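PDB 3DWC: metallocarboxypeptidase from Trypanosoma cruzi, which probably releases C-terminal amino acids other than proline from peptides, as a metal-dependent carboxypeptidase of the M32 family. Local coordinates for residues T109-Q114 / L132-A137; Y366-D371 / V410-G415; G20-L25 / A47-H52. All coordinates share one frame; numbering follows the deposited sequence.

Contact 1: T109-Q114 / L132-A137; sequences TTKAHQ and LKELIA
Leu-135 straddles the methyl group of Ala-112 with both of its branches: CD1 lies 4.0 Å from Ala-112 CB and CD2 4.1 Å from the same carbon. Ala-112 aims its CB at the helix of Leu-135, whereas Leu-135 leaves its own backbone obliquely and is brought over by its torsions. Its CG sits anti to the carbonyl carbon (chi1 -69°), and the extended second torsion carries the branched end to the alanine. Leu-135 also packs on Leu-108 and Phe-128, and Ala-112 on Thr-131, so the pair is the inner side of the joint between helices 99-122 and 125-147, consecutive helices that make a helical hairpin. On the solvent side, Lys-111 approaches Glu-134; its chain is extended to CE, and the last torsion turns NZ aside. Lys-111 NZ stops 4.2 Å from Glu-134 OE1, too far for a salt bridge, and makes a weak hydrogen bond to Thr-131 OG1. Both charged ends lie at the exposed margin. The chemistry is thus divided: a small apolar core made by one methyl and one isobutyl group, and an outer pair of opposite charges whose attraction is probably modest and softened by water.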
ATOM      1  N   THR B 109       1.385  19.448 -18.303  1.00 53.43           N
ATOM      2  CA  THR B 109       0.436  18.337 -18.257  1.00 54.15           C
ATOM      3  C   THR B 109      -0.463  18.443 -17.042  1.00 54.15           C
ATOM      4  O   THR B 109      -1.657  18.146 -17.128  1.00 54.46           O
ATOM      5  CB  THR B 109       1.121  16.943 -18.318  1.00 54.24           C
ATOM      6  OG1 THR B 109       2.010  16.774 -17.205  1.00 55.74           O
ATOM      7  CG2 THR B 109       1.894  16.783 -19.631  1.00 55.24           C
ATOM      8  N   THR B 110       0.108  18.875 -15.915  1.00 54.56           N
ATOM      9  CA  THR B 110      -0.665  19.139 -14.683  1.00 54.21           C
ATOM     10  C   THR B 110      -1.613  20.330 -14.839  1.00 54.05           C
ATOM     11  O   THR B 110      -2.714  20.328 -14.276  1.00 53.61           O
ATOM     12  CB  THR B 110       0.253  19.420 -13.493  1.00 54.41           C
ATOM     13  OG1 THR B 110       1.437  20.062 -13.972  1.00 55.02           O
ATOM     14  CG2 THR B 110       0.633  18.128 -12.765  1.00 54.68           C
ATOM     15  N   LYS B 111      -1.174  21.348 -15.585  1.00 53.79           N
ATOM     16  CA  LYS B 111      -2.057  22.445 -15.981  1.00 53.55           C
ATOM     17  C   LYS B 111      -3.117  21.924 -16.946  1.00 52.94           C
ATOM     18  O   LYS B 111      -4.319  22.057 -16.707  1.00 52.60           O
ATOM     19  CB  LYS B 111      -1.269  23.578 -16.656  1.00 53.83           C
ATOM     20  CG  LYS B 111      -2.149  24.763 -17.136  1.00 54.21           C
ATOM     21  CD  LYS B 111      -1.341  25.895 -17.820  1.00 54.48           C
ATOM     22  CE  LYS B 111      -2.218  26.725 -18.805  1.00 55.12           C
ATOM     23  NZ  LYS B 111      -2.533  25.992 -20.099  1.00 53.82           N
ATOM     24  N   ALA B 112      -2.646  21.312 -18.027  1.00 52.27           N
ATOM     25  CA  ALA B 112      -3.514  20.860 -19.107  1.00 52.18           C
ATOM     26  C   ALA B 112      -4.656  20.006 -18.576  1.00 51.66           C
ATOM     27  O   ALA B 112      -5.777  20.086 -19.082  1.00 51.36           O
ATOM     28  CB  ALA B 112      -2.709  20.096 -20.161  1.00 51.77           C
ATOM     29  N   HIS B 113      -4.377  19.224 -17.535  1.00 51.59           N
ATOM     30  CA  HIS B 113      -5.378  18.337 -16.963  1.00 51.46           C
ATOM     31  C   HIS B 113      -6.610  19.067 -16.436  1.00 51.13           C
ATOM     32  O   HIS B 113      -7.725  18.748 -16.844  1.00 51.01           O
ATOM     33  CB  HIS B 113      -4.785  17.465 -15.862  1.00 51.84           C
ATOM     34  CG  HIS B 113      -5.783  16.527 -15.255  1.00 52.13           C
ATOM     35  ND1 HIS B 113      -6.172  15.355 -15.871  1.00 54.27           N
ATOM     36  CD2 HIS B 113      -6.500  16.606 -14.112  1.00 52.71           C
ATOM     37  CE1 HIS B 113      -7.066  14.739 -15.116  1.00 53.12           C
ATOM     38  NE2 HIS B 113      -7.288  15.481 -14.047  1.00 53.16           N
ATOM     39  N   GLN B 114      -6.414  20.037 -15.540  1.00 50.86           N
ATOM     40  CA  GLN B 114      -7.540  20.778 -14.938  1.00 50.75           C
ATOM     41  C   GLN B 114      -8.343  21.528 -15.994  1.00 50.08           C
ATOM     42  O   GLN B 114      -9.575  21.561 -15.940  1.00 49.73           O
ATOM     43  CB  GLN B 114      -7.051  21.803 -13.917  1.00 50.89           C
ATOM     44  CG  GLN B 114      -6.271  21.268 -12.744  1.00 51.31           C
ATOM     45  CD  GLN B 114      -5.336  22.328 -12.188  1.00 51.88           C
ATOM     46  OE1 GLN B 114      -5.627  22.969 -11.172  1.00 52.42           O
ATOM     47  NE2 GLN B 114      -4.216  22.548 -12.883  1.00 53.64           N
ATOM     48  N   LEU B 132      -4.305  23.099 -25.856  1.00 53.22           N
ATOM     49  CA  LEU B 132      -4.150  22.038 -26.857  1.00 53.32           C
ATOM     50  C   LEU B 132      -3.049  22.395 -27.868  1.00 53.12           C
ATOM     51  O   LEU B 132      -2.196  21.560 -28.168  1.00 53.13           O
ATOM     52  CB  LEU B 132      -5.505  21.729 -27.538  1.00 53.30           C
ATOM     53  CG  LEU B 132      -5.804  20.412 -28.310  1.00 53.34           C
ATOM     54  CD1 LEU B 132      -5.948  20.661 -29.793  1.00 52.14           C
ATOM     55  CD2 LEU B 132      -4.822  19.216 -28.051  1.00 52.71           C
ATOM     56  N   LYS B 133      -3.040  23.640 -28.347  1.00 53.01           N
ATOM     57  CA  LYS B 133      -1.966  24.138 -29.218  1.00 52.98           C
ATOM     58  C   LYS B 133      -0.582  23.961 -28.601  1.00 52.60           C
ATOM     59  O   LYS B 133       0.369  23.667 -29.319  1.00 52.25           O
ATOM     60  CB  LYS B 133      -2.167  25.625 -29.559  1.00 53.35           C
ATOM     61  CG  LYS B 133      -3.251  25.899 -30.611  1.00 53.64           C
ATOM     62  CD  LYS B 133      -3.703  27.371 -30.637  1.00 53.74           C
ATOM     63  CE  LYS B 133      -2.934  28.226 -31.651  1.00 54.53           C
ATOM     64  NZ  LYS B 133      -1.527  28.534 -31.242  1.00 55.42           N
ATOM     65  N   GLU B 134      -0.468  24.152 -27.285  1.00 52.33           N
ATOM     66  CA  GLU B 134       0.833  24.037 -26.581  1.00 52.45           C
ATOM     67  C   GLU B 134       1.268  22.574 -26.396  1.00 51.76           C
ATOM     68  O   GLU B 134       2.455  22.246 -26.507  1.00 51.60           O
ATOM     69  CB  GLU B 134       0.787  24.709 -25.204  1.00 52.26           C
ATOM     70  CG  GLU B 134       0.713  26.224 -25.224  1.00 53.22           C
ATOM     71  CD  GLU B 134       0.855  26.806 -23.821  1.00 53.58           C
ATOM     72  OE1 GLU B 134      -0.142  27.369 -23.294  1.00 56.21           O
ATOM     73  OE2 GLU B 134       1.956  26.668 -23.237  1.00 53.76           O
ATOM     74  N   LEU B 135       0.304  21.719 -26.076  1.00 51.43           N
ATOM     75  CA  LEU B 135       0.520  20.255 -26.031  1.00 51.38           C
ATOM     76  C   LEU B 135       1.085  19.762 -27.350  1.00 50.95           C
ATOM     77  O   LEU B 135       2.165  19.191 -27.392  1.00 50.41           O
ATOM     78  CB  LEU B 135      -0.785  19.537 -25.707  1.00 51.01           C
ATOM     79  CG  LEU B 135      -1.252  19.773 -24.269  1.00 50.61           C
ATOM     80  CD1 LEU B 135      -2.663  19.277 -24.075  1.00 50.54           C
ATOM     81  CD2 LEU B 135      -0.283  19.109 -23.270  1.00 52.28           C
ATOM     82  N   ILE B 136       0.378  20.058 -28.432  1.00 51.53           N
ATOM     83  CA  ILE B 136       0.794  19.617 -29.751  1.00 51.90           C
ATOM     84  C   ILE B 136       2.197  20.128 -30.100  1.00 52.17           C
ATOM     85  O   ILE B 136       2.945  19.439 -30.792  1.00 52.81           O
ATOM     86  CB  ILE B 136      -0.233  20.031 -30.861  1.00 52.14           C
ATOM     87  CG1 ILE B 136      -1.596  19.383 -30.610  1.00 53.40           C
ATOM     88  CG2 ILE B 136       0.256  19.631 -32.263  1.00 51.56           C
ATOM     89  CD1 ILE B 136      -1.586  17.860 -30.668  1.00 54.26           C
ATOM     90  N   ALA B 137       2.564  21.322 -29.633  1.00 51.97           N
ATOM     91  CA  ALA B 137       3.908  21.847 -29.896  1.00 51.56           C
ATOM     92  C   ALA B 137       4.948  21.137 -29.034  1.00 51.16           C
ATOM     93  O   ALA B 137       6.064  20.894 -29.474  1.00 50.75           O
ATOM     94  CB  ALA B 137       3.951  23.350 -29.663  1.00 51.73           C
TER

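Contact 2: Y366-D371 / V410-G415; sequences YEIERD and VHWSGG
The indole of Trp-412 presents its edge to helix 358-374, with Glu-369 OE2 at that edge, close to the ring plane. Ile-368 CG2 comes to the six-membered ring obliquely, 3.9 Å from Trp-412 CH2, and the ring of Phe-417 meets the indole with its plane turned by about 45°. The Glu-369 carboxylate is itself rotated 39° from the indole plane. Across this edge Trp-412 NE1 donates to Glu-369 OE2 over 3.0 Å, with an N-H...O angle of 157°, and the oxygen accepts through its anti lone pair, which points away from OE1. Glu-369 starts with CG anti to its carbonyl carbon and then runs extended, which carries the carboxylate to the indole nitrogen; on the way CG passes 4.0 Å from Trp-412 CZ2. The contact joins helix 358-374 to the long connection between helices 382-394 and 421-441, where Trp-412 opens a type I beta turn that ends at Gly-415. That turn is closed by a bond from Gly-415 N to Trp-412 O, and Gly-415 has positive phi. The other carboxylate oxygen, Glu-369 OE1, is hydrogen-bonded to Tyr-155 OH and to Gly-418 N. Both oxygens of this buried acid are therefore engaged, and partners from this connection (Trp-412, Gly-418) and from helix 154-162 (Tyr-155) hold its rotation; together they would be expected to stabilise the carboxylate form. Ile-368 also packs on Val-385 and Trp-386 of helix 382-394.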
ATOM      1  N   TYR B 366      -5.523   7.595 -34.355  1.00 36.60           N
ATOM      2  CA  TYR B 366      -4.224   7.415 -34.985  1.00 36.58           C
ATOM      3  C   TYR B 366      -4.009   8.535 -36.059  1.00 36.97           C
ATOM      4  O   TYR B 366      -3.026   9.292 -36.028  1.00 36.27           O
ATOM      5  CB  TYR B 366      -4.088   5.988 -35.563  1.00 37.01           C
ATOM      6  CG  TYR B 366      -2.914   5.869 -36.485  1.00 37.07           C
ATOM      7  CD1 TYR B 366      -3.084   5.680 -37.838  1.00 39.72           C
ATOM      8  CD2 TYR B 366      -1.609   6.033 -36.001  1.00 38.33           C
ATOM      9  CE1 TYR B 366      -1.978   5.597 -38.700  1.00 38.95           C
ATOM     10  CE2 TYR B 366      -0.520   5.946 -36.837  1.00 38.24           C
ATOM     11  CZ  TYR B 366      -0.713   5.737 -38.178  1.00 37.95           C
ATOM     12  OH  TYR B 366       0.370   5.687 -38.981  1.00 38.22           O
ATOM     13  N   GLU B 367      -4.991   8.667 -36.941  1.00 36.36           N
ATOM     14  CA  GLU B 367      -4.901   9.526 -38.094  1.00 36.75           C
ATOM     15  C   GLU B 367      -4.718  10.995 -37.718  1.00 37.04           C
ATOM     16  O   GLU B 367      -3.846  11.678 -38.246  1.00 37.53           O
ATOM     17  CB  GLU B 367      -6.131   9.300 -38.985  1.00 36.75           C
ATOM     18  CG  GLU B 367      -6.058   7.931 -39.628  1.00 35.97           C
ATOM     19  CD  GLU B 367      -7.333   7.433 -40.270  1.00 37.38           C
ATOM     20  OE1 GLU B 367      -7.293   6.276 -40.769  1.00 37.17           O
ATOM     21  OE2 GLU B 367      -8.353   8.156 -40.292  1.00 37.89           O
ATOM     22  N   ILE B 368      -5.500  11.442 -36.755  1.00 36.46           N
ATOM     23  CA  ILE B 368      -5.382  12.776 -36.232  1.00 36.36           C
ATOM     24  C   ILE B 368      -4.018  13.022 -35.575  1.00 36.72           C
ATOM     25  O   ILE B 368      -3.347  14.011 -35.912  1.00 36.94           O
ATOM     26  CB  ILE B 368      -6.525  13.074 -35.261  1.00 35.81           C
ATOM     27  CG1 ILE B 368      -7.843  13.087 -36.039  1.00 35.57           C
ATOM     28  CG2 ILE B 368      -6.289  14.419 -34.553  1.00 36.58           C
ATOM     29  CD1 ILE B 368      -9.047  12.800 -35.215  1.00 36.28           C
ATOM     30  N   GLU B 369      -3.591  12.122 -34.687  1.00 36.44           N
ATOM     31  CA  GLU B 369      -2.276  12.231 -34.043  1.00 37.60           C
ATOM     32  C   GLU B 369      -1.142  12.343 -35.050  1.00 37.80           C
ATOM     33  O   GLU B 369      -0.278  13.222 -34.963  1.00 36.49           O
ATOM     34  CB  GLU B 369      -2.029  11.024 -33.120  1.00 37.80           C
ATOM     35  CG  GLU B 369      -2.792  11.098 -31.820  1.00 37.13           C
ATOM     36  CD  GLU B 369      -2.302  10.114 -30.793  1.00 38.34           C
ATOM     37  OE1 GLU B 369      -1.462   9.236 -31.123  1.00 35.82           O
ATOM     38  OE2 GLU B 369      -2.788  10.204 -29.650  1.00 37.84           O
ATOM     39  N   ARG B 370      -1.155  11.424 -36.000  1.00 39.19           N
ATOM     40  CA  ARG B 370      -0.214  11.427 -37.116  1.00 40.22           C
ATOM     41  C   ARG B 370      -0.234  12.755 -37.896  1.00 40.52           C
ATOM     42  O   ARG B 370       0.825  13.324 -38.211  1.00 39.53           O
ATOM     43  CB  ARG B 370      -0.517  10.238 -38.042  1.00 40.04           C
ATOM     44  CG  ARG B 370       0.468  10.043 -39.196  1.00 40.84           C
ATOM     45  CD  ARG B 370      -0.154   9.180 -40.290  1.00 42.28           C
ATOM     46  NE  ARG B 370      -1.430   9.719 -40.788  1.00 44.96           N
ATOM     47  CZ  ARG B 370      -2.305   9.058 -41.557  1.00 44.60           C
ATOM     48  NH1 ARG B 370      -2.071   7.808 -41.953  1.00 45.49           N
ATOM     49  NH2 ARG B 370      -3.425   9.655 -41.945  1.00 44.70           N
ATOM     50  N   ASP B 371      -1.436  13.234 -38.195  1.00 41.43           N
ATOM     51  CA  ASP B 371      -1.613  14.437 -39.012  1.00 42.37           C
ATOM     52  C   ASP B 371      -1.193  15.713 -38.282  1.00 42.66           C
ATOM     53  O   ASP B 371      -0.726  16.661 -38.921  1.00 43.23           O
ATOM     54  CB  ASP B 371      -3.065  14.576 -39.479  1.00 42.90           C
ATOM     55  CG  ASP B 371      -3.410  13.660 -40.664  1.00 45.81           C
ATOM     56  OD1 ASP B 371      -2.490  13.014 -41.232  1.00 48.18           O
ATOM     57  OD2 ASP B 371      -4.613  13.620 -41.042  1.00 48.34           O
ATOM     58  N   VAL B 410      -8.889  11.672 -21.837  1.00 45.99           N
ATOM     59  CA  VAL B 410      -7.864  12.331 -21.004  1.00 46.92           C
ATOM     60  C   VAL B 410      -6.448  12.347 -21.610  1.00 47.63           C
ATOM     61  O   VAL B 410      -5.630  13.225 -21.302  1.00 48.22           O
ATOM     62  CB  VAL B 410      -7.765  11.618 -19.613  1.00 47.33           C
ATOM     63  CG1 VAL B 410      -7.117  10.262 -19.748  1.00 46.82           C
ATOM     64  CG2 VAL B 410      -7.023  12.517 -18.589  1.00 46.89           C
ATOM     65  N   HIS B 411      -6.194  11.395 -22.501  1.00 47.24           N
ATOM     66  CA  HIS B 411      -4.855  11.055 -22.981  1.00 47.18           C
ATOM     67  C   HIS B 411      -3.981  12.250 -23.343  1.00 47.04           C
ATOM     68  O   HIS B 411      -2.837  12.329 -22.901  1.00 46.99           O
ATOM     69  CB  HIS B 411      -4.980  10.081 -24.169  1.00 46.81           C
ATOM     70  CG  HIS B 411      -5.519   8.738 -23.773  1.00 46.54           C
ATOM     71  ND1 HIS B 411      -6.789   8.569 -23.259  1.00 45.91           N
ATOM     72  CD2 HIS B 411      -4.948   7.507 -23.768  1.00 47.26           C
ATOM     73  CE1 HIS B 411      -6.978   7.297 -22.956  1.00 45.76           C
ATOM     74  NE2 HIS B 411      -5.878   6.628 -23.258  1.00 46.55           N
ATOM     75  N   TRP B 412      -4.496  13.172 -24.139  1.00 46.65           N
ATOM     76  CA  TRP B 412      -3.663  14.275 -24.588  1.00 47.26           C
ATOM     77  C   TRP B 412      -3.323  15.264 -23.446  1.00 47.56           C
ATOM     78  O   TRP B 412      -2.237  15.855 -23.437  1.00 47.34           O
ATOM     79  CB  TRP B 412      -4.315  14.998 -25.761  1.00 47.42           C
ATOM     80  CG  TRP B 412      -4.471  14.159 -26.990  1.00 47.51           C
ATOM     81  CD1 TRP B 412      -3.923  12.911 -27.232  1.00 47.47           C
ATOM     82  CD2 TRP B 412      -5.191  14.518 -28.174  1.00 46.51           C
ATOM     83  NE1 TRP B 412      -4.287  12.479 -28.488  1.00 46.88           N
ATOM     84  CE2 TRP B 412      -5.064  13.440 -29.085  1.00 46.01           C
ATOM     85  CE3 TRP B 412      -5.958  15.633 -28.546  1.00 46.69           C
ATOM     86  CZ2 TRP B 412      -5.665  13.454 -30.354  1.00 47.22           C
ATOM     87  CZ3 TRP B 412      -6.557  15.646 -29.815  1.00 47.32           C
ATOM     88  CH2 TRP B 412      -6.401  14.563 -30.701  1.00 47.26           C
ATOM     89  N   SER B 413      -4.245  15.427 -22.499  1.00 47.92           N
ATOM     90  CA  SER B 413      -3.983  16.194 -21.270  1.00 48.25           C
ATOM     91  C   SER B 413      -2.781  15.671 -20.515  1.00 48.61           C
ATOM     92  O   SER B 413      -1.951  16.458 -20.024  1.00 48.79           O
ATOM     93  CB  SER B 413      -5.174  16.121 -20.329  1.00 48.05           C
ATOM     94  OG  SER B 413      -6.305  16.623 -20.993  1.00 49.88           O
ATOM     95  N   GLY B 414      -2.686  14.340 -20.423  1.00 48.45           N
ATOM     96  CA  GLY B 414      -1.675  13.699 -19.592  1.00 48.32           C
ATOM     97  C   GLY B 414      -0.427  13.402 -20.386  1.00 48.64           C
ATOM     98  O   GLY B 414       0.381  12.560 -19.980  1.00 49.26           O
ATOM     99  N   GLY B 415      -0.290  14.052 -21.541  1.00 48.00           N
ATOM    100  CA  GLY B 415       0.907  13.928 -22.349  1.00 48.02           C
ATOM    101  C   GLY B 415       1.158  12.550 -22.928  1.00 48.15           C
ATOM    102  O   GLY B 415       2.309  12.110 -22.975  1.00 48.28           O
TER

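Contact 3: G20-L25 / A47-H52; sequences GHMLLL and AELQLH
Helical segments 20-25 and 47-52 run roughly antiparallel, their axes 10.1 Å apart at closest approach with a signed crossing angle of -152°. The backbones come nearest at Leu-23 and Leu-49, whose CA atoms are 7.4 Å apart. These two leucines point toward the opposite helix and lie alongside one another, their chains running opposite ways. Leu-49 CD1 ends between two neighbours on the other helix, 4.0 Å from Leu-23 CG and 3.5 Å from Met-22 CB; the latter is a close carbon pair. Leu-49 has an unusual first torsion (chi1 -140°), lying between the staggered positions, and this torsion brings CD1 close to the methionine CB. Helix 3-32 and helix 39-57 follow one another in the chain and form an antiparallel helical hairpin, of which this contact is an apolar part of the interface. Along its exposed flank the aliphatic part of Gln-50 lies across Leu-23, roughly perpendicular to it: Gln-50 CG is 3.7 Å from Leu-23 CD1 and 4.0 Å from Leu-23 CD2, so the leucine fork meets a methylene and not the amide. Leu-23 CD2 also comes within 4.1 Å of Leu-49 CB. Met-22 sends only its CB to this contact; its chain bends at chi2 (-63°) and the thioether end turns off. Met-22 packs on Met-46 of the second subunit, while His-21 NE2 is hydrogen-bonded to Arg-42 NE of that subunit and the ring of His-52 stacks on His-52 of the same partner chain.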
ATOM      1  N   GLY B  20      11.137   0.762  -7.738  1.00 29.46           N
ATOM      2  CA  GLY B  20       9.907   0.701  -8.543  1.00 28.52           C
ATOM      3  C   GLY B  20       8.805  -0.059  -7.846  1.00 28.54           C
ATOM      4  O   GLY B  20       7.633   0.321  -7.915  1.00 28.64           O
ATOM      5  N   HIS B  21       9.186  -1.117  -7.130  1.00 28.34           N
ATOM      6  CA  HIS B  21       8.255  -1.806  -6.236  1.00 28.23           C
ATOM      7  C   HIS B  21       7.482  -0.846  -5.313  1.00 27.72           C
ATOM      8  O   HIS B  21       6.257  -0.874  -5.269  1.00 27.47           O
ATOM      9  CB  HIS B  21       9.002  -2.829  -5.439  1.00 27.46           C
ATOM     10  CG  HIS B  21       8.170  -3.557  -4.433  1.00 28.67           C
ATOM     11  ND1 HIS B  21       7.712  -4.852  -4.634  1.00 26.07           N
ATOM     12  CD2 HIS B  21       7.791  -3.209  -3.178  1.00 26.61           C
ATOM     13  CE1 HIS B  21       7.056  -5.244  -3.553  1.00 29.37           C
ATOM     14  NE2 HIS B  21       7.085  -4.268  -2.659  1.00 27.95           N
ATOM     15  N   MET B  22       8.201  -0.001  -4.594  1.00 27.50           N
ATOM     16  CA  MET B  22       7.575   1.055  -3.764  1.00 28.33           C
ATOM     17  C   MET B  22       6.602   1.968  -4.496  1.00 27.92           C
ATOM     18  O   MET B  22       5.495   2.216  -4.031  1.00 26.45           O
ATOM     19  CB  MET B  22       8.668   1.888  -3.123  1.00 28.64           C
ATOM     20  CG  MET B  22       9.545   1.082  -2.130  1.00 32.84           C
ATOM     21  SD  MET B  22       8.529   0.498  -0.724  1.00 39.02           S
ATOM     22  CE  MET B  22       9.676  -0.390   0.257  1.00 33.49           C
ATOM     23  N   LEU B  23       7.017   2.468  -5.652  1.00 28.72           N
ATOM     24  CA  LEU B  23       6.189   3.345  -6.469  1.00 29.70           C
ATOM     25  C   LEU B  23       4.902   2.673  -6.939  1.00 28.80           C
ATOM     26  O   LEU B  23       3.832   3.248  -6.895  1.00 28.46           O
ATOM     27  CB  LEU B  23       6.970   3.778  -7.720  1.00 30.49           C
ATOM     28  CG  LEU B  23       7.880   4.987  -7.600  1.00 35.04           C
ATOM     29  CD1 LEU B  23       8.383   5.371  -9.000  1.00 37.81           C
ATOM     30  CD2 LEU B  23       7.122   6.122  -6.950  1.00 34.81           C
ATOM     31  N   LEU B  24       5.030   1.446  -7.389  1.00 28.87           N
ATOM     32  CA  LEU B  24       3.875   0.689  -7.876  1.00 28.28           C
ATOM     33  C   LEU B  24       2.855   0.421  -6.740  1.00 27.97           C
ATOM     34  O   LEU B  24       1.628   0.493  -6.910  1.00 27.29           O
ATOM     35  CB  LEU B  24       4.405  -0.605  -8.484  1.00 27.95           C
ATOM     36  CG  LEU B  24       5.142  -0.477  -9.824  1.00 27.70           C
ATOM     37  CD1 LEU B  24       5.980  -1.716 -10.154  1.00 29.72           C
ATOM     38  CD2 LEU B  24       4.127  -0.231 -10.942  1.00 27.32           C
ATOM     39  N   LEU B  25       3.371   0.129  -5.558  1.00 28.88           N
ATOM     40  CA  LEU B  25       2.519  -0.087  -4.365  1.00 28.18           C
ATOM     41  C   LEU B  25       1.834   1.180  -4.038  1.00 27.93           C
ATOM     42  O   LEU B  25       0.614   1.202  -3.851  1.00 28.73           O
ATOM     43  CB  LEU B  25       3.343  -0.504  -3.156  1.00 27.82           C
ATOM     44  CG  LEU B  25       2.514  -0.879  -1.900  1.00 30.01           C
ATOM     45  CD1 LEU B  25       1.630  -2.140  -2.218  1.00 28.26           C
ATOM     46  CD2 LEU B  25       3.450  -1.149  -0.684  1.00 25.88           C
ATOM     47  N   ALA B  47       6.909  11.558  -5.799  1.00 25.21           N
ATOM     48  CA  ALA B  47       7.761  12.473  -6.544  1.00 25.11           C
ATOM     49  C   ALA B  47       9.198  12.376  -6.126  1.00 24.97           C
ATOM     50  O   ALA B  47      10.093  12.465  -6.970  1.00 24.06           O
ATOM     51  CB  ALA B  47       7.307  13.965  -6.356  1.00 23.20           C
ATOM     52  N   GLU B  48       9.430  12.317  -4.818  1.00 25.34           N
ATOM     53  CA  GLU B  48      10.776  12.227  -4.301  1.00 26.58           C
ATOM     54  C   GLU B  48      11.426  10.914  -4.734  1.00 26.34           C
ATOM     55  O   GLU B  48      12.569  10.880  -5.163  1.00 26.11           O
ATOM     56  CB  GLU B  48      10.799  12.353  -2.768  1.00 26.58           C
ATOM     57  CG  GLU B  48      12.211  12.465  -2.209  1.00 26.90           C
ATOM     58  CD  GLU B  48      12.958  13.708  -2.692  1.00 29.52           C
ATOM     59  OE1 GLU B  48      14.120  13.596  -3.097  1.00 34.00           O
ATOM     60  OE2 GLU B  48      12.384  14.780  -2.723  1.00 30.01           O
ATOM     61  N   LEU B  49      10.690   9.836  -4.658  1.00 29.17           N
ATOM     62  CA  LEU B  49      11.242   8.519  -5.080  1.00 29.90           C
ATOM     63  C   LEU B  49      11.475   8.444  -6.612  1.00 30.78           C
ATOM     64  O   LEU B  49      12.493   7.920  -7.062  1.00 30.55           O
ATOM     65  CB  LEU B  49      10.335   7.369  -4.641  1.00 31.24           C
ATOM     66  CG  LEU B  49      10.980   6.063  -4.094  1.00 32.33           C
ATOM     67  CD1 LEU B  49      10.012   4.916  -4.182  1.00 34.06           C
ATOM     68  CD2 LEU B  49      12.287   5.690  -4.763  1.00 36.42           C
ATOM     69  N   GLN B  50      10.539   8.971  -7.398  1.00 31.84           N
ATOM     70  CA  GLN B  50      10.710   9.118  -8.849  1.00 32.87           C
ATOM     71  C   GLN B  50      11.994   9.878  -9.126  1.00 32.00           C
ATOM     72  O   GLN B  50      12.750   9.475  -9.987  1.00 32.12           O
ATOM     73  CB  GLN B  50       9.516   9.839  -9.525  1.00 34.07           C
ATOM     74  CG  GLN B  50       8.181   9.052  -9.528  1.00 39.57           C
ATOM     75  CD  GLN B  50       6.872   9.886  -9.837  1.00 38.62           C
ATOM     76  OE1 GLN B  50       6.896  11.095 -10.034  1.00 49.47           O
ATOM     77  NE2 GLN B  50       5.734   9.194  -9.849  1.00 42.77           N
ATOM     78  N   LEU B  51      12.239  10.969  -8.394  1.00 31.69           N
ATOM     79  CA  LEU B  51      13.475  11.760  -8.541  1.00 31.71           C
ATOM     80  C   LEU B  51      14.738  10.892  -8.380  1.00 31.65           C
ATOM     81  O   LEU B  51      15.655  10.919  -9.219  1.00 30.91           O
ATOM     82  CB  LEU B  51      13.488  12.907  -7.544  1.00 31.56           C
ATOM     83  CG  LEU B  51      14.361  14.134  -7.767  1.00 33.32           C
ATOM     84  CD1 LEU B  51      14.282  15.045  -6.569  1.00 33.69           C
ATOM     85  CD2 LEU B  51      15.783  13.755  -7.983  1.00 39.84           C
ATOM     86  N   HIS B  52      14.765  10.091  -7.323  1.00 31.70           N
ATOM     87  CA  HIS B  52      15.929   9.271  -7.014  1.00 30.97           C
ATOM     88  C   HIS B  52      16.144   8.258  -8.139  1.00 30.93           C
ATOM     89  O   HIS B  52      17.248   8.099  -8.649  1.00 29.04           O
ATOM     90  CB  HIS B  52      15.768   8.595  -5.650  1.00 30.95           C
ATOM     91  CG  HIS B  52      16.964   7.796  -5.224  1.00 30.98           C
ATOM     92  ND1 HIS B  52      18.219   8.341  -5.111  1.00 28.55           N
ATOM     93  CD2 HIS B  52      17.096   6.479  -4.929  1.00 30.35           C
ATOM     94  CE1 HIS B  52      19.074   7.398  -4.757  1.00 30.52           C
ATOM     95  NE2 HIS B  52      18.416   6.258  -4.639  1.00 30.76           N
TER

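Along the chain the order is contact 3, contact 1, contact 2, one after another, without overlap. Contacts 1 and 3 each join two successive helices, whereas contact 2 ties helix 358-374 to the loop 410-415. Contacts 1 and 2 are neighbours, with centres 11 Å apart: Leu-132 and Leu-135 pack on Trp-412, and Thr-109 and Ala-112 on the carbonyl of Ser-413, so the loop lies between the 99-122/125-147 hairpin and helix 358-374. Contact 3 stands apart, its centre 25 Å from that of contact 1 and 27 Å from that of contact 2, beside the second subunit. All three lie away from the cobalt site in this largely helical enzyme.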